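Local atomic coordinates of IroE-like serine hydrolase (Shewanella oneidensis, PDB entry 3GFF), a protein that probably hydrolyses ester bonds, as a serine hydrolase of the esterase D family related to the enzyme IroE. Residues E52-H57 against S249-G254; Q63-G68 against G254-I259; A167-L172 against E245-V250. One frame throughout, in Å; residues are numbered along the deposited sequence.

From the N terminus, after three strands, helix 51-65 supplies one side of two contacts. Contact 1 closes a long loop from residues 52-57 to 249-254, at the start of helix 250-263; contact 2 joins 63-68, at the far end of the first helix, to 254-259, one turn further along the second. The two loops cross, and Gly-254 is common to both. Contact 3, between the end of strand 164-168 and the loop before helix 250-263, is nested inside the loop of contact 2 and shares Ser-249 and Val-250 with contact 1. Together they tie the helix pair to the C-terminal ends of the central strands, where the probable active site lies, beside the second subunit.

Contact 1. Residues E52-H57 against S249-G254; sequences EDQFDH and SVSHIG
His-57 CG sits between its own backbone N and the carbonyl carbon (chi1 76°), which carries the imidazole toward helix 250-263, and chi2 (98°) presents ND1 to His-252; Gln-54 bends at chi2 and brings its amide oxygen round to the same ring and to Ser-251. The residues belong to helices 51-65 and 250-263 of an alpha/beta-hydrolase fold; the axes of the two short segments come no closer than 10.7 Å, and polar side chains span the gap. Gln-54 OE1 is gripped twice. His-57 NE2 donates to it at 2.6 Å along an almost straight line (176°), with the oxygen in the plane of the imidazole; Ser-251 OG donates to the same OE1 at 3.0 Å. Both donors are tilted from the amide's carbonyl plane. These two bonds fix the rotation of the His-57 ring and of the buried amide, and the serine makes the bridge one between helices. At the other edge of that ring, His-57 ND1 and His-252 ND1 share a hydrogen bond of 2.7 Å. The two imidazoles meet rim to rim, centroids separated by 4.9 Å, with neither lying over the other. The network runs on into the dimer interface: His-252 NE2 is hydrogen-bonded to His-252 NE2 of the second subunit, and Phe-64 of that subunit stacks on the His-57 ring. His-144, on strand 138-144, touches Gln-54 and Ser-251 from within the chain. Between the two polar links, Ser-251 OG also lies close to the ring, obliquely, 3.4 Å from His-57 CE1.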
loop_
_atom_site.group_PDB
_atom_site.type_symbol
_atom_site.label_atom_id
_atom_site.label_comp_id
_atom_site.label_asym_id
_atom_site.label_seq_id
_atom_site.Cartn_x
_atom_site.Cartn_y
_atom_site.Cartn_z
ATOM N N GLU A 52 9.122 -14.620 -2.794
ATOM C CA GLU A 52 8.448 -15.515 -1.818
ATOM C C GLU A 52 7.785 -14.719 -0.731
ATOM O O GLU A 52 6.752 -15.085 -0.258
ATOM C CB GLU A 52 9.420 -16.470 -1.088
ATOM C CG GLU A 52 10.695 -16.822 -1.807
ATOM C CD GLU A 52 11.624 -15.651 -1.976
ATOM O OE1 GLU A 52 11.973 -14.965 -0.983
ATOM O OE2 GLU A 52 12.033 -15.422 -3.122
ATOM N N ASP A 53 8.408 -13.620 -0.355
ATOM C CA ASP A 53 7.957 -12.742 0.733
ATOM C C ASP A 53 7.312 -11.400 0.313
ATOM O O ASP A 53 6.392 -10.936 0.985
ATOM C CB ASP A 53 9.163 -12.445 1.652
ATOM C CG ASP A 53 9.662 -13.684 2.396
ATOM O OD1 ASP A 53 8.925 -14.677 2.477
ATOM O OD2 ASP A 53 10.779 -13.669 2.919
ATOM N N GLN A 54 7.772 -10.810 -0.790
ATOM C CA GLN A 54 7.313 -9.469 -1.217
ATOM C C GLN A 54 6.280 -9.413 -2.375
ATOM O O GLN A 54 5.597 -8.405 -2.540
ATOM C CB GLN A 54 8.528 -8.627 -1.622
ATOM C CG GLN A 54 9.651 -8.465 -0.546
ATOM C CD GLN A 54 9.254 -7.586 0.619
ATOM O OE1 GLN A 54 8.286 -6.827 0.564
ATOM N NE2 GLN A 54 9.989 -7.710 1.709
ATOM N N PHE A 55 6.136 -10.499 -3.137
ATOM C CA PHE A 55 5.299 -10.470 -4.344
ATOM C C PHE A 55 3.848 -10.120 -4.093
ATOM O O PHE A 55 3.308 -9.228 -4.753
ATOM C CB PHE A 55 5.343 -11.794 -5.121
ATOM C CG PHE A 55 4.558 -11.746 -6.402
ATOM C CD1 PHE A 55 5.133 -11.200 -7.554
ATOM C CD2 PHE A 55 3.257 -12.206 -6.449
ATOM C CE1 PHE A 55 4.428 -11.127 -8.743
ATOM C CE2 PHE A 55 2.530 -12.136 -7.639
ATOM C CZ PHE A 55 3.122 -11.600 -8.792
ATOM N N ASP A 56 3.229 -10.824 -3.154
ATOM C CA ASP A 56 1.817 -10.612 -2.816
ATOM C C ASP A 56 1.387 -9.154 -2.534
ATOM O O ASP A 56 0.452 -8.674 -3.159
ATOM C CB ASP A 56 1.408 -11.510 -1.650
ATOM C CG ASP A 56 1.198 -12.961 -2.058
ATOM O OD1 ASP A 56 1.651 -13.411 -3.144
ATOM O OD2 ASP A 56 0.510 -13.653 -1.271
ATOM N N HIS A 57 2.047 -8.450 -1.611
ATOM C CA HIS A 57 1.629 -7.071 -1.301
ATOM C C HIS A 57 2.064 -6.100 -2.379
ATOM O O HIS A 57 1.367 -5.120 -2.623
ATOM C CB HIS A 57 2.092 -6.576 0.098
ATOM C CG HIS A 57 3.547 -6.213 0.181
ATOM N ND1 HIS A 57 4.003 -4.913 0.083
ATOM C CD2 HIS A 57 4.643 -6.978 0.387
ATOM C CE1 HIS A 57 5.322 -4.899 0.183
ATOM N NE2 HIS A 57 5.736 -6.138 0.371
ATOM N N SER A 249 9.232 -2.578 6.976
ATOM C CA SER A 249 7.959 -1.909 6.535
ATOM C C SER A 249 8.083 -0.958 5.335
ATOM O O SER A 249 7.079 -0.600 4.720
ATOM C CB SER A 249 7.305 -1.111 7.666
ATOM O OG SER A 249 7.888 0.181 7.813
ATOM N N VAL A 250 9.286 -0.521 5.018
ATOM C CA VAL A 250 9.426 0.467 3.957
ATOM C C VAL A 250 9.308 -0.131 2.547
ATOM O O VAL A 250 9.169 0.620 1.585
ATOM C CB VAL A 250 10.728 1.298 4.092
ATOM C CG1 VAL A 250 11.933 0.515 3.492
ATOM C CG2 VAL A 250 10.555 2.667 3.405
ATOM N N SER A 251 9.312 -1.466 2.426
ATOM C CA SER A 251 9.203 -2.118 1.120
ATOM C C SER A 251 7.951 -1.669 0.406
ATOM O O SER A 251 7.981 -1.336 -0.802
ATOM C CB SER A 251 9.256 -3.668 1.233
ATOM O OG SER A 251 8.162 -4.214 1.980
ATOM N N HIS A 252 6.863 -1.584 1.162
ATOM C CA HIS A 252 5.564 -1.226 0.590
ATOM C C HIS A 252 5.419 0.243 0.139
ATOM O O HIS A 252 5.116 0.482 -1.050
ATOM C CB HIS A 252 4.462 -1.571 1.561
ATOM C CG HIS A 252 3.091 -1.561 0.952
ATOM N ND1 HIS A 252 2.570 -2.648 0.284
ATOM C CD2 HIS A 252 2.122 -0.619 0.956
ATOM C CE1 HIS A 252 1.339 -2.370 -0.110
ATOM N NE2 HIS A 252 1.038 -1.147 0.295
ATOM N N ILE A 253 5.570 1.190 1.080
ATOM C CA ILE A 253 5.446 2.634 0.796
ATOM C C ILE A 253 6.572 3.089 -0.124
ATOM O O ILE A 253 6.422 4.079 -0.855
ATOM C CB ILE A 253 5.358 3.540 2.127
ATOM C CG1 ILE A 253 4.713 4.907 1.839
ATOM C CG2 ILE A 253 6.718 3.721 2.811
ATOM C CD1 ILE A 253 3.247 4.854 1.219
ATOM N N GLY A 254 7.712 2.384 -0.057
ATOM C CA GLY A 254 8.878 2.657 -0.914
ATOM C C GLY A 254 8.558 2.373 -2.379
ATOM O O GLY A 254 8.902 3.162 -3.256
#

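Contact 2. Residues Q63-G68 against G254-I259; sequences QFLSQG and GLYDGI
Ile-259 N donates to Leu-255 O at 2.8 Å, a bond of helix 250-263 that holds the isoleucine in place to meet Leu-65 across the gap. The contact joins the C-terminal end of helix 51-65 to helix 250-263 of the alpha/beta-hydrolase fold, at the dimer interface. On the first helix the forked tip of Leu-65 does all the touching. Chi2 is 172°, which carries CD1 straight on from CA while CD2 branches aside, and each methyl takes a different partner. CD1 of Leu-65 reaches Ile-259 CG2 at 3.7 Å. CD2 of Leu-65 approaches Tyr-256 CE2 at 3.8 Å, obliquely to the ring. The leucine bridges two residues three apart, almost one turn, on the facing helix, and side chains fill the 8.5 Å between the nearest CA atoms, those of Leu-65 and Tyr-256. Leu-61 and Leu-62, a turn back on helix 51-65, extend the apolar surface against Tyr-256 and Ile-259 respectively. Tyr-256 also serves the dimer, since its OH is hydrogen-bonded to Glu-245 OE2 of the second subunit. With no polar bond between the segments, the buried seam rests on dispersion and the exclusion of water, and is less directional than a hydrogen-bonded contact.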
loop_
_atom_site.group_PDB
_atom_site.type_symbol
_atom_site.label_atom_id
_atom_site.label_comp_id
_atom_site.label_asym_id
_atom_site.label_seq_id
_atom_site.Cartn_x
_atom_site.Cartn_y
_atom_site.Cartn_z
ATOM N N GLN A 63 -1.135 -3.595 -9.246
ATOM C CA GLN A 63 -2.393 -3.765 -9.958
ATOM C C GLN A 63 -3.414 -2.729 -9.478
ATOM O O GLN A 63 -4.178 -2.237 -10.261
ATOM C CB GLN A 63 -2.935 -5.173 -9.737
ATOM C CG GLN A 63 -2.135 -6.284 -10.456
ATOM C CD GLN A 63 -2.586 -6.558 -11.905
ATOM O OE1 GLN A 63 -3.787 -6.456 -12.246
ATOM N NE2 GLN A 63 -1.632 -6.953 -12.761
ATOM N N PHE A 64 -3.448 -2.420 -8.183
ATOM C CA PHE A 64 -4.373 -1.407 -7.661
ATOM C C PHE A 64 -4.062 -0.030 -8.275
ATOM O O PHE A 64 -4.938 0.638 -8.781
ATOM C CB PHE A 64 -4.347 -1.325 -6.119
ATOM C CG PHE A 64 -5.178 -0.184 -5.556
ATOM C CD1 PHE A 64 -6.519 -0.346 -5.274
ATOM C CD2 PHE A 64 -4.586 1.060 -5.319
ATOM C CE1 PHE A 64 -7.262 0.685 -4.776
ATOM C CE2 PHE A 64 -5.322 2.105 -4.833
ATOM C CZ PHE A 64 -6.670 1.913 -4.553
ATOM N N LEU A 65 -2.801 0.363 -8.264
ATOM C CA LEU A 65 -2.399 1.663 -8.814
ATOM C C LEU A 65 -2.682 1.853 -10.315
ATOM O O LEU A 65 -2.656 2.985 -10.790
ATOM C CB LEU A 65 -0.916 1.920 -8.535
ATOM C CG LEU A 65 -0.475 2.286 -7.110
ATOM C CD1 LEU A 65 1.008 2.317 -7.009
ATOM C CD2 LEU A 65 -1.016 3.624 -6.757
ATOM N N SER A 66 -2.961 0.777 -11.055
ATOM C CA SER A 66 -3.239 0.892 -12.507
ATOM C C SER A 66 -4.620 0.429 -12.935
ATOM O O SER A 66 -4.839 0.165 -14.110
ATOM C CB SER A 66 -2.202 0.112 -13.300
ATOM O OG SER A 66 -2.172 -1.229 -12.861
ATOM N N GLN A 67 -5.565 0.342 -12.011
ATOM C CA GLN A 67 -6.920 -0.067 -12.373
ATOM C C GLN A 67 -7.796 1.189 -12.396
ATOM O O GLN A 67 -7.404 2.253 -11.902
ATOM C CB GLN A 67 -7.459 -1.137 -11.398
ATOM C CG GLN A 67 -7.786 -0.607 -9.972
ATOM C CD GLN A 67 -8.191 -1.705 -8.967
ATOM O OE1 GLN A 67 -7.739 -2.859 -9.051
ATOM N NE2 GLN A 67 -9.036 -1.334 -8.008
ATOM N N GLY A 68 -8.987 1.064 -12.970
ATOM C CA GLY A 68 -9.924 2.186 -13.021
ATOM C C GLY A 68 -9.810 3.107 -14.232
ATOM O O GLY A 68 -9.047 2.870 -15.145
ATOM N N GLY A 254 7.712 2.384 -0.057
ATOM C CA GLY A 254 8.878 2.657 -0.914
ATOM C C GLY A 254 8.558 2.373 -2.379
ATOM O O GLY A 254 8.902 3.162 -3.256
ATOM N N LEU A 255 7.899 1.245 -2.644
ATOM C CA LEU A 255 7.426 0.915 -3.994
ATOM C C LEU A 255 6.279 1.878 -4.358
ATOM O O LEU A 255 6.215 2.412 -5.449
ATOM C CB LEU A 255 6.921 -0.534 -4.053
ATOM C CG LEU A 255 6.304 -1.050 -5.382
ATOM C CD1 LEU A 255 7.342 -1.184 -6.528
ATOM C CD2 LEU A 255 5.566 -2.423 -5.164
ATOM N N TYR A 256 5.367 2.114 -3.424
ATOM C CA TYR A 256 4.281 3.028 -3.681
ATOM C C TYR A 256 4.812 4.349 -4.262
ATOM O O TYR A 256 4.421 4.778 -5.353
ATOM C CB TYR A 256 3.480 3.263 -2.417
ATOM C CG TYR A 256 2.219 4.072 -2.640
ATOM C CD1 TYR A 256 2.242 5.471 -2.648
ATOM C CD2 TYR A 256 0.993 3.440 -2.837
ATOM C CE1 TYR A 256 1.058 6.218 -2.858
ATOM C CE2 TYR A 256 -0.158 4.157 -3.067
ATOM C CZ TYR A 256 -0.136 5.549 -3.084
ATOM O OH TYR A 256 -1.327 6.248 -3.285
ATOM N N ASP A 257 5.760 4.966 -3.574
ATOM C CA ASP A 257 6.237 6.270 -3.999
ATOM C C ASP A 257 7.207 6.177 -5.137
ATOM O O ASP A 257 7.286 7.115 -5.974
ATOM C CB ASP A 257 6.909 6.981 -2.858
ATOM C CG ASP A 257 5.961 7.404 -1.809
ATOM O OD1 ASP A 257 4.772 7.731 -2.133
ATOM O OD2 ASP A 257 6.455 7.474 -0.651
ATOM N N GLY A 258 7.966 5.082 -5.157
ATOM C CA GLY A 258 8.962 4.869 -6.194
ATOM C C GLY A 258 8.350 4.681 -7.562
ATOM O O GLY A 258 8.775 5.305 -8.509
ATOM N N ILE A 259 7.329 3.837 -7.643
ATOM C CA ILE A 259 6.680 3.483 -8.918
ATOM C C ILE A 259 5.806 4.608 -9.434
ATOM O O ILE A 259 5.653 4.741 -10.647
ATOM C CB ILE A 259 5.855 2.143 -8.804
ATOM C CG1 ILE A 259 5.823 1.420 -10.157
ATOM C CG2 ILE A 259 4.485 2.380 -8.201
ATOM C CD1 ILE A 259 7.261 0.984 -10.638
#

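Contact 3. Residues A167-L172 against E245-V250; sequences ALDTSL and ETHQSV. With IMD (imidazole), chain D.
The hydrogen bond from His-247 ND1 to Asp-169 OD2, 2.7 Å long, is the central link of this contact and is consistent with the Asp-His part of a Ser-His-Asp triad, probably the catalytic one in this alpha/beta-hydrolase fold. Asp-169 follows strand 164-168, and His-247 lies in the loop between strand 235-241 and helix 250-263. His-247 CG is anti to its backbone N (chi1 172°), which extends the ring toward Asp-169. The N-H...O angle is 160°; the oxygen sits in the plane of the ring but is met on its anti side, 26° out of the carboxylate plane. His-247 NE2 is hydrogen-bonded to Ser-145 OG, the probable nucleophile on a GxSxG elbow. Asp-169 OD2 has a second partner in His-216 NE2, and OD1 is bonded to Ala-202 N, so both carboxylate oxygens are held. Asp-169 O lies in the plane of the imidazole at its edge, 3.3 Å from His-247 CE1. The apolar part is small: Asp-169 CB packs against Val-250 CG1 at 3.7 Å.

An imidazole, probably from the crystallisation liquor, lies over one face of the His-247 ring and offset toward its rim, with its C2 3.2 Å from His-247 NE2. Its N1 donates to Ser-171 OG at 3.2 Å, and that hydroxyl is also bonded to Ser-145 OG; the imidazole therefore occupies the space beside the presumed catalytic groups.

Within the histidine's own loop the bonds are reciprocal. Thr-246 N donates to Ser-249 OG at 3.0 Å, and in the return bond, an ST motif bracketing His-247, Ser-249 N donates to Thr-246 OG1 at 2.9 Å.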
loop_
_atom_site.group_PDB
_atom_site.type_symbol
_atom_site.label_atom_id
_atom_site.label_comp_id
_atom_site.label_asym_id
_atom_site.label_seq_id
_atom_site.Cartn_x
_atom_site.Cartn_y
_atom_site.Cartn_z
ATOM N N ALA A 167 15.551 0.816 -5.346
ATOM C CA ALA A 167 16.408 0.262 -4.272
ATOM C C ALA A 167 15.787 0.671 -2.932
ATOM O O ALA A 167 15.862 1.810 -2.538
ATOM C CB ALA A 167 17.830 0.769 -4.411
ATOM N N LEU A 168 15.124 -0.274 -2.282
ATOM C CA LEU A 168 14.341 -0.025 -1.068
ATOM C C LEU A 168 15.098 -0.469 0.202
ATOM O O LEU A 168 15.185 -1.642 0.538
ATOM C CB LEU A 168 12.975 -0.716 -1.188
ATOM C CG LEU A 168 12.219 -0.465 -2.523
ATOM C CD1 LEU A 168 10.872 -1.255 -2.622
ATOM C CD2 LEU A 168 12.048 1.041 -2.743
ATOM N N ASP A 169 15.645 0.521 0.868
ATOM C CA ASP A 169 16.441 0.386 2.087
ATOM C C ASP A 169 17.568 -0.587 1.879
ATOM O O ASP A 169 17.733 -1.542 2.607
ATOM C CB ASP A 169 15.585 0.010 3.273
ATOM C CG ASP A 169 16.049 0.683 4.538
ATOM O OD1 ASP A 169 16.483 1.852 4.442
ATOM O OD2 ASP A 169 15.958 0.065 5.611
ATOM N N THR A 170 18.349 -0.306 0.856
ATOM C CA THR A 170 19.488 -1.157 0.441
ATOM C C THR A 170 20.432 -1.470 1.607
ATOM O O THR A 170 20.786 -0.565 2.376
ATOM C CB THR A 170 20.287 -0.435 -0.643
ATOM O OG1 THR A 170 19.390 -0.091 -1.708
ATOM C CG2 THR A 170 21.463 -1.310 -1.190
ATOM N N SER A 171 20.824 -2.740 1.719
ATOM C CA SER A 171 21.751 -3.196 2.757
ATOM C C SER A 171 23.222 -2.846 2.357
ATOM O O SER A 171 24.052 -3.744 2.166
ATOM C CB SER A 171 21.591 -4.712 2.940
ATOM O OG SER A 171 20.236 -5.077 3.243
ATOM N N LEU A 172 23.517 -1.550 2.238
ATOM C CA LEU A 172 24.839 -1.051 1.871
ATOM C C LEU A 172 25.892 -1.394 2.926
ATOM O O LEU A 172 27.091 -1.333 2.650
ATOM C CB LEU A 172 24.815 0.483 1.632
ATOM C CG LEU A 172 24.002 1.014 0.430
ATOM C CD1 LEU A 172 24.012 2.591 0.344
ATOM C CD2 LEU A 172 24.575 0.456 -0.848
ATOM N N GLU A 245 9.220 4.747 9.210
ATOM C CA GLU A 245 9.257 3.408 8.692
ATOM C C GLU A 245 10.490 2.647 9.192
ATOM O O GLU A 245 11.528 3.238 9.608
ATOM C CB GLU A 245 9.248 3.410 7.147
ATOM C CG GLU A 245 7.992 4.060 6.481
ATOM C CD GLU A 245 6.713 3.279 6.668
ATOM O OE1 GLU A 245 6.738 2.035 6.798
ATOM O OE2 GLU A 245 5.655 3.921 6.664
ATOM N N THR A 246 10.348 1.323 9.153
ATOM C CA THR A 246 11.388 0.395 9.541
ATOM C C THR A 246 11.976 -0.225 8.277
ATOM O O THR A 246 11.475 -0.066 7.157
ATOM C CB THR A 246 10.842 -0.738 10.402
ATOM O OG1 THR A 246 9.983 -1.536 9.595
ATOM C CG2 THR A 246 10.077 -0.227 11.631
ATOM N N HIS A 247 13.061 -0.956 8.468
ATOM C CA HIS A 247 13.741 -1.572 7.361
ATOM C C HIS A 247 12.818 -2.528 6.595
ATOM O O HIS A 247 12.763 -2.558 5.352
ATOM C CB HIS A 247 14.969 -2.299 7.902
ATOM C CG HIS A 247 15.653 -3.135 6.892
ATOM N ND1 HIS A 247 16.253 -2.594 5.784
ATOM C CD2 HIS A 247 15.852 -4.468 6.827
ATOM C CE1 HIS A 247 16.785 -3.569 5.069
ATOM N NE2 HIS A 247 16.569 -4.712 5.690
ATOM N N GLN A 248 12.069 -3.304 7.342
ATOM C CA GLN A 248 11.113 -4.199 6.711
ATOM C C GLN A 248 9.834 -3.476 6.191
ATOM O O GLN A 248 9.444 -3.708 5.048
ATOM C CB GLN A 248 10.834 -5.415 7.618
ATOM C CG GLN A 248 12.034 -6.419 7.640
ATOM C CD GLN A 248 12.296 -7.089 6.273
ATOM O OE1 GLN A 248 11.378 -7.340 5.495
ATOM N NE2 GLN A 248 13.554 -7.386 5.995
ATOM N N SER A 249 9.232 -2.578 6.976
ATOM C CA SER A 249 7.959 -1.909 6.535
ATOM C C SER A 249 8.083 -0.958 5.335
ATOM O O SER A 249 7.079 -0.600 4.720
ATOM C CB SER A 249 7.305 -1.111 7.666
ATOM O OG SER A 249 7.888 0.181 7.813
ATOM N N VAL A 250 9.286 -0.521 5.018
ATOM C CA VAL A 250 9.426 0.467 3.957
ATOM C C VAL A 250 9.308 -0.131 2.547
ATOM O O VAL A 250 9.169 0.620 1.585
ATOM C CB VAL A 250 10.728 1.298 4.092
ATOM C CG1 VAL A 250 11.933 0.515 3.492
ATOM C CG2 VAL A 250 10.555 2.667 3.405
HETATM N N1 IMD D . 19.662 -5.732 6.349
HETATM C C2 IMD D . 19.414 -4.619 7.094
HETATM N N3 IMD D . 18.780 -4.987 8.246
HETATM C C4 IMD D . 18.607 -6.337 8.218
HETATM C C5 IMD D . 19.173 -6.806 7.021
#